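Local coordinates for protein dnab-like replicative helicase (Bacillus phage SPP1, PDB 3BH0) that is the ATPase domain of a DnaB-family phage replicative helicase, which probably uses ATP hydrolysis to unwind duplex DNA in the 5'-3' direction, at residues A[67-71]-A[210-214]; A[241-247]-A[260-266]. One frame throughout, in Å; residues are numbered along the deposited sequence.

Following the chain from its N terminus, contact 1 opens where residues 67-71 enter strand 70-74 and closes about 140 residues later at residues 210-214 on helix 202-220. This long loop holds the P-loop-like segment and much of the parallel sheet. Contact 2 comes afterwards in series, so the two loops neither nest nor cross: residues 241-247, past strand 223-228, turn back onto strand 259-265 after a short connection. Strands 70-74 and 259-265 are parallel neighbours, and Val71 CG2 touches Glu261 OE1. Contact 1 thus ties a helix to the sheet, while contact 2 lays a loop over the adjoining strand on the same face of that sheet.

Contact 1: residues A[67-71]-A[210-214]; sequences RRNFV and SRDLK
With chi1 at 176°, Phe70 swings its ring away from its own backbone N and toward helix 202-220, where Lys214, bent at chi2 (47°), crosses it at an angle. Lys214 CB sits 3.8 Å from Phe70 CD2, and further out Lys214 CD lies 3.8 Å from Phe70 CB. A flat aromatic suits this place because one face can take the helix at close range: Leu213 CB makes a CH-pi contact over it, 4.1 Å from the Phe70 ring centroid, and the backbone N of Lys214 lies over the same face, offset from its centre. That N is already bonded to Ser210 O, 3.1 Å away, so the turn brings no unsatisfied N-H to the ring. Lysine combines apolar packing with a charged tip. Its NZ gives a hydrogen bond to Arg68 O (2.9 Å), approaching from above the carbonyl plane at a C=O...N angle of 135°. Asp258 completes the polar end: its carboxylate makes salt bridges with both Lys214 and Arg68 and also accepts the N-H of Phe70, so the two cations gather round one anion. Here helix 202-220, the link between parallel strands 183-188 and 223-228, covers strand 70-74, as in the beta-alpha-beta layering of a RecA-like ATPase core.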
loop_
_atom_site.group_PDB
_atom_site.type_symbol
_atom_site.label_atom_id
_atom_site.label_comp_id
_atom_site.label_asym_id
_atom_site.label_seq_id
_atom_site.Cartn_x
_atom_site.Cartn_y
_atom_site.Cartn_z
ATOM N N ARG A 67 7.222 3.140 -11.731
ATOM C CA ARG A 67 8.017 4.239 -11.202
ATOM C C ARG A 67 7.309 5.611 -11.085
ATOM O O ARG A 67 7.722 6.449 -10.299
ATOM C CB ARG A 67 9.292 4.379 -12.036
ATOM C CG ARG A 67 10.143 3.113 -12.115
ATOM C CD ARG A 67 11.468 3.273 -11.358
ATOM N NE ARG A 67 12.479 2.307 -11.806
ATOM C CZ ARG A 67 13.786 2.380 -11.530
ATOM N NH1 ARG A 67 14.275 3.388 -10.805
ATOM N NH2 ARG A 67 14.611 1.434 -11.985
ATOM N N ARG A 68 6.243 5.867 -11.818
ATOM C CA ARG A 68 5.580 7.167 -11.636
ATOM C C ARG A 68 4.265 7.139 -10.816
ATOM O O ARG A 68 3.713 8.194 -10.462
ATOM C CB ARG A 68 5.375 7.831 -13.013
ATOM C CG ARG A 68 4.126 7.412 -13.787
ATOM C CD ARG A 68 3.084 8.543 -13.828
ATOM N NE ARG A 68 1.820 8.065 -14.389
ATOM C CZ ARG A 68 0.726 8.802 -14.580
ATOM N NH1 ARG A 68 0.684 10.085 -14.254
ATOM N NH2 ARG A 68 -0.350 8.239 -15.108
ATOM N N ASN A 69 3.785 5.932 -10.512
ATOM C CA ASN A 69 2.431 5.745 -9.977
ATOM C C ASN A 69 2.193 6.334 -8.592
ATOM O O ASN A 69 3.040 6.272 -7.707
ATOM C CB ASN A 69 2.022 4.264 -9.967
ATOM C CG ASN A 69 1.946 3.650 -11.355
ATOM O OD1 ASN A 69 1.910 2.426 -11.480
ATOM N ND2 ASN A 69 1.914 4.485 -12.402
ATOM N N PHE A 70 1.017 6.908 -8.437
ATOM C CA PHE A 70 0.522 7.318 -7.148
ATOM C C PHE A 70 -0.695 6.435 -6.896
ATOM O O PHE A 70 -1.737 6.589 -7.545
ATOM C CB PHE A 70 0.169 8.804 -7.173
ATOM C CG PHE A 70 -0.437 9.311 -5.912
ATOM C CD1 PHE A 70 -0.046 8.810 -4.677
ATOM C CD2 PHE A 70 -1.391 10.315 -5.956
ATOM C CE1 PHE A 70 -0.610 9.284 -3.510
ATOM C CE2 PHE A 70 -1.968 10.797 -4.786
ATOM C CZ PHE A 70 -1.570 10.280 -3.562
ATOM N N VAL A 71 -0.536 5.470 -5.995
ATOM C CA VAL A 71 -1.612 4.540 -5.694
ATOM C C VAL A 71 -2.189 4.732 -4.303
ATOM O O VAL A 71 -1.485 4.988 -3.328
ATOM C CB VAL A 71 -1.289 3.045 -6.077
ATOM C CG1 VAL A 71 0.144 2.870 -6.456
ATOM C CG2 VAL A 71 -1.691 2.060 -5.003
ATOM N N SER A 210 -2.249 15.766 -1.676
ATOM C CA SER A 210 -2.444 14.869 -2.828
ATOM C C SER A 210 -1.588 15.257 -4.051
ATOM O O SER A 210 -0.872 14.419 -4.606
ATOM C CB SER A 210 -3.945 14.788 -3.182
ATOM O OG SER A 210 -4.157 14.353 -4.523
ATOM N N ARG A 211 -1.660 16.527 -4.456
ATOM C CA ARG A 211 -0.847 17.037 -5.573
ATOM C C ARG A 211 0.626 16.784 -5.341
ATOM O O ARG A 211 1.325 16.284 -6.239
ATOM C CB ARG A 211 -1.074 18.539 -5.802
ATOM C CG ARG A 211 -2.374 18.868 -6.486
ATOM C CD ARG A 211 -2.450 20.345 -6.836
ATOM N NE ARG A 211 -2.338 21.200 -5.653
ATOM C CZ ARG A 211 -3.382 21.646 -4.969
ATOM N NH1 ARG A 211 -4.599 21.307 -5.361
ATOM N NH2 ARG A 211 -3.217 22.434 -3.899
ATOM N N ASP A 212 1.084 17.106 -4.130
ATOM C CA ASP A 212 2.496 16.995 -3.769
ATOM C C ASP A 212 2.983 15.538 -3.758
ATOM O O ASP A 212 4.133 15.246 -4.165
ATOM C CB ASP A 212 2.776 17.720 -2.433
ATOM C CG ASP A 212 2.581 19.250 -2.530
ATOM O OD1 ASP A 212 2.289 19.746 -3.641
ATOM O OD2 ASP A 212 2.710 19.968 -1.508
ATOM N N LEU A 213 2.102 14.628 -3.322
ATOM C CA LEU A 213 2.431 13.194 -3.294
ATOM C C LEU A 213 2.620 12.648 -4.692
ATOM O O LEU A 213 3.492 11.813 -4.931
ATOM C CB LEU A 213 1.378 12.370 -2.525
ATOM C CG LEU A 213 1.516 12.431 -1.000
ATOM C CD1 LEU A 213 0.373 11.721 -0.293
ATOM C CD2 LEU A 213 2.881 11.896 -0.510
ATOM N N LYS A 214 1.798 13.120 -5.618
ATOM C CA LYS A 214 1.896 12.696 -7.015
ATOM C C LYS A 214 3.139 13.322 -7.686
ATOM O O LYS A 214 3.883 12.639 -8.404
ATOM C CB LYS A 214 0.588 13.025 -7.762
ATOM C CG LYS A 214 0.585 12.786 -9.279
ATOM C CD LYS A 214 1.161 11.433 -9.676
ATOM C CE LYS A 214 1.046 11.186 -11.171
ATOM N NZ LYS A 214 1.565 9.820 -11.493
#

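Contact 2: residues A[241-247]-A[260-266]; sequences RPMLSDL and IEFLYRD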
loop_
_atom_site.group_PDB
_atom_site.type_symbol
_atom_site.label_atom_id
_atom_site.label_comp_id
_atom_site.label_asym_id
_atom_site.label_seq_id
_atom_site.Cartn_x
_atom_site.Cartn_y
_atom_site.Cartn_z
ATOM N N ARG A 241 -20.214 -1.317 -0.374
ATOM C CA ARG A 241 -18.999 -1.275 -1.179
ATOM C C ARG A 241 -18.620 0.191 -1.458
ATOM O O ARG A 241 -19.484 1.006 -1.817
ATOM C CB ARG A 241 -19.149 -2.096 -2.458
ATOM C CG ARG A 241 -18.410 -3.396 -2.370
ATOM C CD ARG A 241 -18.950 -4.455 -3.292
ATOM N NE ARG A 241 -20.020 -5.184 -2.621
ATOM C CZ ARG A 241 -20.306 -6.469 -2.801
ATOM N NH1 ARG A 241 -19.589 -7.216 -3.639
ATOM N NH2 ARG A 241 -21.314 -7.004 -2.125
ATOM N N PRO A 242 -17.338 0.547 -1.233
ATOM C CA PRO A 242 -16.935 1.950 -1.405
ATOM C C PRO A 242 -17.036 2.374 -2.847
ATOM O O PRO A 242 -16.841 1.554 -3.741
ATOM C CB PRO A 242 -15.469 1.958 -0.960
ATOM C CG PRO A 242 -15.296 0.702 -0.175
ATOM C CD PRO A 242 -16.213 -0.294 -0.797
ATOM N N MET A 243 -17.363 3.641 -3.072
ATOM C CA MET A 243 -17.289 4.223 -4.416
ATOM C C MET A 243 -16.431 5.471 -4.419
ATOM O O MET A 243 -16.050 5.960 -3.361
ATOM C CB MET A 243 -18.671 4.519 -4.984
ATOM C CG MET A 243 -19.518 5.416 -4.145
ATOM S SD MET A 243 -21.229 5.280 -4.658
ATOM C CE MET A 243 -21.422 3.503 -4.816
ATOM N N LEU A 244 -16.132 5.974 -5.613
ATOM C CA LEU A 244 -15.213 7.105 -5.770
ATOM C C LEU A 244 -15.711 8.364 -5.081
ATOM O O LEU A 244 -14.912 9.131 -4.546
ATOM C CB LEU A 244 -14.886 7.368 -7.243
ATOM C CG LEU A 244 -14.038 6.313 -7.956
ATOM C CD1 LEU A 244 -14.053 6.594 -9.455
ATOM C CD2 LEU A 244 -12.614 6.261 -7.443
ATOM N N SER A 245 -17.029 8.552 -5.074
ATOM C CA SER A 245 -17.670 9.640 -4.340
ATOM C C SER A 245 -17.428 9.589 -2.815
ATOM O O SER A 245 -17.587 10.603 -2.131
ATOM C CB SER A 245 -19.179 9.677 -4.638
ATOM O OG SER A 245 -19.872 8.658 -3.932
ATOM N N ASP A 246 -17.035 8.430 -2.282
ATOM C CA ASP A 246 -16.765 8.296 -0.836
ATOM C C ASP A 246 -15.522 9.055 -0.353
ATOM O O ASP A 246 -15.339 9.281 0.852
ATOM C CB ASP A 246 -16.691 6.822 -0.430
ATOM C CG ASP A 246 -18.027 6.129 -0.541
ATOM O OD1 ASP A 246 -19.051 6.773 -0.219
ATOM O OD2 ASP A 246 -18.056 4.947 -0.949
ATOM N N LEU A 247 -14.675 9.453 -1.298
ATOM C CA LEU A 247 -13.476 10.215 -0.967
ATOM C C LEU A 247 -13.809 11.700 -0.718
ATOM O O LEU A 247 -12.946 12.557 -0.861
ATOM C CB LEU A 247 -12.411 10.031 -2.060
ATOM C CG LEU A 247 -11.879 8.609 -2.311
ATOM C CD1 LEU A 247 -11.359 8.435 -3.743
ATOM C CD2 LEU A 247 -10.812 8.218 -1.298
ATOM N N ILE A 260 -6.525 3.435 -7.608
ATOM C CA ILE A 260 -7.252 3.478 -6.359
ATOM C C ILE A 260 -7.818 2.100 -6.081
ATOM O O ILE A 260 -8.702 1.609 -6.785
ATOM C CB ILE A 260 -8.377 4.532 -6.378
ATOM C CG1 ILE A 260 -7.789 5.927 -6.634
ATOM C CG2 ILE A 260 -9.207 4.465 -5.070
ATOM C CD1 ILE A 260 -8.831 7.050 -6.817
ATOM N N GLU A 261 -7.290 1.466 -5.049
ATOM C CA GLU A 261 -7.829 0.194 -4.635
ATOM C C GLU A 261 -8.599 0.310 -3.320
ATOM O O GLU A 261 -8.051 0.696 -2.299
ATOM C CB GLU A 261 -6.751 -0.895 -4.626
ATOM C CG GLU A 261 -5.375 -0.424 -4.282
ATOM C CD GLU A 261 -4.280 -1.358 -4.760
ATOM O OE1 GLU A 261 -3.950 -1.303 -5.947
ATOM O OE2 GLU A 261 -3.712 -2.114 -3.947
ATOM N N PHE A 262 -9.900 0.037 -3.394
ATOM C CA PHE A 262 -10.754 -0.070 -2.224
ATOM C C PHE A 262 -10.720 -1.498 -1.694
ATOM O O PHE A 262 -10.581 -2.452 -2.462
ATOM C CB PHE A 262 -12.201 0.283 -2.570
ATOM C CG PHE A 262 -12.425 1.726 -2.941
ATOM C CD1 PHE A 262 -11.859 2.753 -2.207
ATOM C CD2 PHE A 262 -13.262 2.050 -3.998
ATOM C CE1 PHE A 262 -12.098 4.093 -2.547
ATOM C CE2 PHE A 262 -13.523 3.382 -4.341
ATOM C CZ PHE A 262 -12.934 4.403 -3.616
ATOM N N LEU A 263 -10.830 -1.628 -0.379
ATOM C CA LEU A 263 -11.001 -2.917 0.274
ATOM C C LEU A 263 -12.395 -3.004 0.876
ATOM O O LEU A 263 -12.897 -2.054 1.470
ATOM C CB LEU A 263 -9.946 -3.133 1.358
ATOM C CG LEU A 263 -8.539 -3.673 1.048
ATOM C CD1 LEU A 263 -8.102 -3.596 -0.410
ATOM C CD2 LEU A 263 -7.556 -2.927 1.896
ATOM N N TYR A 264 -13.022 -4.155 0.705
ATOM C CA TYR A 264 -14.323 -4.424 1.268
ATOM C C TYR A 264 -14.317 -5.852 1.747
ATOM O O TYR A 264 -13.941 -6.760 1.008
ATOM C CB TYR A 264 -15.388 -4.215 0.202
ATOM C CG TYR A 264 -16.791 -4.555 0.622
ATOM C CD1 TYR A 264 -17.530 -3.681 1.413
ATOM C CD2 TYR A 264 -17.391 -5.737 0.205
ATOM C CE1 TYR A 264 -18.828 -3.985 1.786
ATOM C CE2 TYR A 264 -18.681 -6.054 0.574
ATOM C CZ TYR A 264 -19.397 -5.180 1.362
ATOM O OH TYR A 264 -20.685 -5.487 1.728
ATOM N N ARG A 265 -14.720 -6.040 2.997
ATOM C CA ARG A 265 -14.792 -7.364 3.600
ATOM C C ARG A 265 -16.259 -7.630 3.960
ATOM O O ARG A 265 -16.749 -7.147 4.976
ATOM C CB ARG A 265 -13.874 -7.389 4.816
ATOM C CG ARG A 265 -13.624 -8.750 5.406
ATOM C CD ARG A 265 -12.712 -8.630 6.612
ATOM N NE ARG A 265 -13.272 -9.370 7.735
ATOM C CZ ARG A 265 -13.712 -8.826 8.868
ATOM N NH1 ARG A 265 -13.632 -7.517 9.070
ATOM N NH2 ARG A 265 -14.225 -9.605 9.809
ATOM N N ASP A 266 -16.966 -8.364 3.100
ATOM C CA ASP A 266 -18.434 -8.504 3.204
ATOM C C ASP A 266 -18.924 -9.005 4.564
ATOM O O ASP A 266 -19.992 -8.589 5.030
ATOM C CB ASP A 266 -19.013 -9.380 2.069
ATOM C CG ASP A 266 -20.546 -9.290 1.965
ATOM O OD1 ASP A 266 -21.074 -8.727 0.983
ATOM O OD2 ASP A 266 -21.251 -9.774 2.862
#
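Phe262 lies between Pro242 and Ile260, its ring held on opposite faces by Pro242 CB, 3.8 Å from the ring centroid, and by Ile260 CG2. Proline suits this place: its rigid ring offers C-H groups to the aromatic face, while its backbone has no N-H to bury. Pro242 CD then continues the packing to Tyr264 CB, 4.1 Å away. Beside the phenyl group, Leu247 CD1 comes to the ring edge, and Leu244 CD2 meets Ile260 CD1 at 3.9 Å.

Farther out, the leucine-bearing turn is braced by Asp246, whose OD2 accepts a nearly straight bond (171°) from Met243 N at 2.6 Å and also pairs with Arg237. At the other end, Arg241 lays its chain across the Tyr264 ring, with CG over the face 3.7 Å from the ring centroid. A bend at chi3 (-88°) then carries the guanidinium over the ring's CE2 side, its plane tilted 21° from that of the ring. Arginine thus gives methylenes to the tyrosine and charge to the polar edge, where NH2 lies 3.6 Å from Asp266 OD1. This salt bridge is purely electrostatic, since no N-H points at the oxygen; the same OD1 takes a weak bond from Tyr264 OH.

The loop after strand 223-228 is thereby laid against strand 259-265; in the RecA fold the loop at this place is L2, which binds DNA in relatives, so a similar role here is plausible.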